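Local coordinates for protein hemolysin (Enterococcus faecalis, PDB 2R2Z) that is the transporter-associated domain of a UPF0053-family membrane protein with CBS domains that may bind flavin adenine dinucleotide, and carries zinc-binding sites, at residues 29-35 with 86-90. Numbering follows the deposited sequence.
Sequences FNEVFET and RVHFY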
loop_
_atom_site.group_PDB
_atom_site.type_symbol
_atom_site.label_atom_id
_atom_site.label_comp_id
_atom_site.label_asym_id
_atom_site.label_seq_id
_atom_site.Cartn_x
_atom_site.Cartn_y
_atom_site.Cartn_z
ATOM N N PHE A 29 -7.278 6.475 -0.928
ATOM C CA PHE A 29 -6.195 6.504 0.045
ATOM C C PHE A 29 -5.777 7.952 0.340
ATOM O O PHE A 29 -5.650 8.346 1.495
ATOM C CB PHE A 29 -5.010 5.684 -0.498
ATOM C CG PHE A 29 -3.823 5.621 0.423
ATOM C CD1 PHE A 29 -3.654 4.548 1.295
ATOM C CD2 PHE A 29 -2.861 6.621 0.396
ATOM C CE1 PHE A 29 -2.550 4.487 2.138
ATOM C CE2 PHE A 29 -1.765 6.573 1.232
ATOM C CZ PHE A 29 -1.605 5.503 2.110
ATOM N N ASN A 30 -5.576 8.758 -0.707
ATOM C CA ASN A 30 -5.178 10.143 -0.491
ATOM C C ASN A 30 -6.224 10.944 0.271
ATOM O O ASN A 30 -5.889 11.756 1.124
ATOM C CB ASN A 30 -4.907 10.857 -1.814
ATOM C CG ASN A 30 -3.613 10.437 -2.472
ATOM O OD1 ASN A 30 -2.675 9.944 -1.838
ATOM N ND2 ASN A 30 -3.538 10.678 -3.769
ATOM N N GLU A 31 -7.495 10.704 -0.022
ATOM C CA GLU A 31 -8.575 11.396 0.683
ATOM C C GLU A 31 -8.590 11.022 2.173
ATOM O O GLU A 31 -8.689 11.881 3.050
ATOM C CB GLU A 31 -9.926 11.074 0.034
ATOM C CG GLU A 31 -11.102 11.850 0.625
ATOM C CD GLU A 31 -12.366 11.760 -0.213
ATOM O OE1 GLU A 31 -12.353 12.224 -1.373
ATOM O OE2 GLU A 31 -13.387 11.245 0.293
ATOM N N VAL A 32 -8.498 9.732 2.459
ATOM C CA VAL A 32 -8.540 9.254 3.846
ATOM C C VAL A 32 -7.335 9.709 4.650
ATOM O O VAL A 32 -7.487 10.172 5.785
ATOM C CB VAL A 32 -8.679 7.719 3.884
ATOM C CG1 VAL A 32 -8.450 7.178 5.280
ATOM C CG2 VAL A 32 -10.057 7.304 3.379
ATOM N N PHE A 33 -6.152 9.593 4.057
ATOM C CA PHE A 33 -4.895 9.793 4.780
ATOM C C PHE A 33 -4.208 11.130 4.564
ATOM O O PHE A 33 -3.159 11.379 5.170
ATOM C CB PHE A 33 -3.930 8.642 4.471
ATOM C CG PHE A 33 -4.411 7.316 4.983
ATOM C CD1 PHE A 33 -4.452 7.054 6.350
ATOM C CD2 PHE A 33 -4.849 6.346 4.107
ATOM C CE1 PHE A 33 -4.908 5.839 6.828
ATOM C CE2 PHE A 33 -5.296 5.116 4.577
ATOM C CZ PHE A 33 -5.333 4.865 5.945
ATOM N N GLU A 34 -4.797 11.995 3.733
ATOM C CA GLU A 34 -4.218 13.317 3.472
ATOM C C GLU A 34 -2.837 13.228 2.827
ATOM O O GLU A 34 -1.911 13.958 3.209
ATOM C CB GLU A 34 -4.151 14.150 4.764
ATOM C CG GLU A 34 -5.385 14.974 5.012
ATOM C CD GLU A 34 -5.502 16.122 4.018
ATOM O OE1 GLU A 34 -6.234 15.981 3.018
ATOM O OE2 GLU A 34 -4.856 17.165 4.232
ATOM N N THR A 35 -2.700 12.338 1.867
ATOM C CA THR A 35 -1.431 12.105 1.203
ATOM C C THR A 35 -1.509 12.554 -0.252
ATOM O O THR A 35 -2.579 12.949 -0.744
ATOM C CB THR A 35 -1.039 10.611 1.303
ATOM O OG1 THR A 35 -2.123 9.808 0.823
ATOM C CG2 THR A 35 -0.732 10.221 2.756
ATOM N N ARG A 86 0.686 -2.959 4.387
ATOM C CA ARG A 86 0.866 -2.271 5.647
ATOM C C ARG A 86 1.396 -0.880 5.345
ATOM O O ARG A 86 2.239 -0.714 4.467
ATOM C CB ARG A 86 1.835 -3.042 6.536
ATOM C CG ARG A 86 2.053 -2.421 7.925
ATOM C CD ARG A 86 3.178 -3.139 8.678
ATOM N NE ARG A 86 2.930 -4.572 8.904
ATOM C CZ ARG A 86 2.619 -5.123 10.073
ATOM N NH1 ARG A 86 2.439 -4.389 11.158
ATOM N NH2 ARG A 86 2.477 -6.427 10.143
ATOM N N VAL A 87 0.869 0.117 6.042
ATOM C CA VAL A 87 1.299 1.486 5.852
ATOM C C VAL A 87 1.744 2.084 7.172
ATOM O O VAL A 87 0.999 2.025 8.156
ATOM C CB VAL A 87 0.137 2.319 5.302
ATOM C CG1 VAL A 87 0.602 3.715 4.958
ATOM C CG2 VAL A 87 -0.543 1.608 4.115
ATOM N N HIS A 88 2.978 2.599 7.206
ATOM C CA HIS A 88 3.419 3.380 8.339
ATOM C C HIS A 88 3.640 4.825 7.938
ATOM O O HIS A 88 4.173 5.128 6.868
ATOM C CB HIS A 88 4.682 2.801 8.950
ATOM C CG HIS A 88 4.861 3.182 10.379
ATOM N ND1 HIS A 88 5.340 4.411 10.775
ATOM C CD2 HIS A 88 4.584 2.503 11.512
ATOM C CE1 HIS A 88 5.368 4.467 12.092
ATOM N NE2 HIS A 88 4.913 3.322 12.565
ATOM N N PHE A 89 3.202 5.729 8.805
ATOM C CA PHE A 89 3.399 7.163 8.624
ATOM C C PHE A 89 4.463 7.683 9.570
ATOM O O PHE A 89 4.460 7.359 10.748
ATOM C CB PHE A 89 2.090 7.923 8.873
ATOM C CG PHE A 89 1.029 7.616 7.872
ATOM C CD1 PHE A 89 0.944 8.352 6.707
ATOM C CD2 PHE A 89 0.117 6.593 8.071
ATOM C CE1 PHE A 89 -0.018 8.074 5.758
ATOM C CE2 PHE A 89 -0.854 6.308 7.122
ATOM C CZ PHE A 89 -0.917 7.053 5.961
ATOM N N TYR A 90 5.388 8.467 9.033
ATOM C CA TYR A 90 6.454 9.084 9.824
ATOM C C TYR A 90 6.319 10.602 9.860
ATOM O O TYR A 90 5.517 11.187 9.131
ATOM C CB TYR A 90 7.821 8.674 9.284
ATOM C CG TYR A 90 7.995 7.187 9.252
ATOM C CD1 TYR A 90 8.406 6.485 10.384
ATOM C CD2 TYR A 90 7.713 6.469 8.090
ATOM C CE1 TYR A 90 8.549 5.098 10.352
ATOM C CE2 TYR A 90 7.851 5.099 8.047
ATOM C CZ TYR A 90 8.271 4.417 9.172
ATOM O OH TYR A 90 8.393 3.053 9.115
#
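With chi1 near -65° in both, Phe-33 and Phe-89 swing their rings away from their carbonyl carbons and into each other, whereas Phe-29, its CG anti to the backbone N (chi1 -179°), carries its ring, from one turn earlier in the helix, up against Val-87. Phe-89 does most of the touching: its outer end, CZ, lies 3.6 Å from CD1 of Phe-33, and the rings meet obliquely, their planes 33° apart. The same CZ of Phe-89 is 4.2 Å from CZ of Phe-29. CG1 of Val-87 lies at the edge of the Phe-29 ring, 4.0 Å from CZ, and CG2 sits beside CE1. Helix 26-33 lies against one side of an antiparallel sheet, with strand 81-89, the central one, supplying Val-87 and Phe-89; Tyr-18, on the adjacent strand 17-21, and Tyr-10, on edge strand 10-14, set their rings edge-to-face with Phe-33. Past the helix end, where Glu-34 takes a positive phi, Thr-35 points its CB toward the strand and puts CG2 in the plane of the Phe-89 ring, 3.8 Å from CE1. Its OG1 gives a 2.7 Å hydrogen bond to a lone pair of Asn-30 OD1, in the carbonyl plane, fixing the rotation that leaves the methyl facing Phe-89.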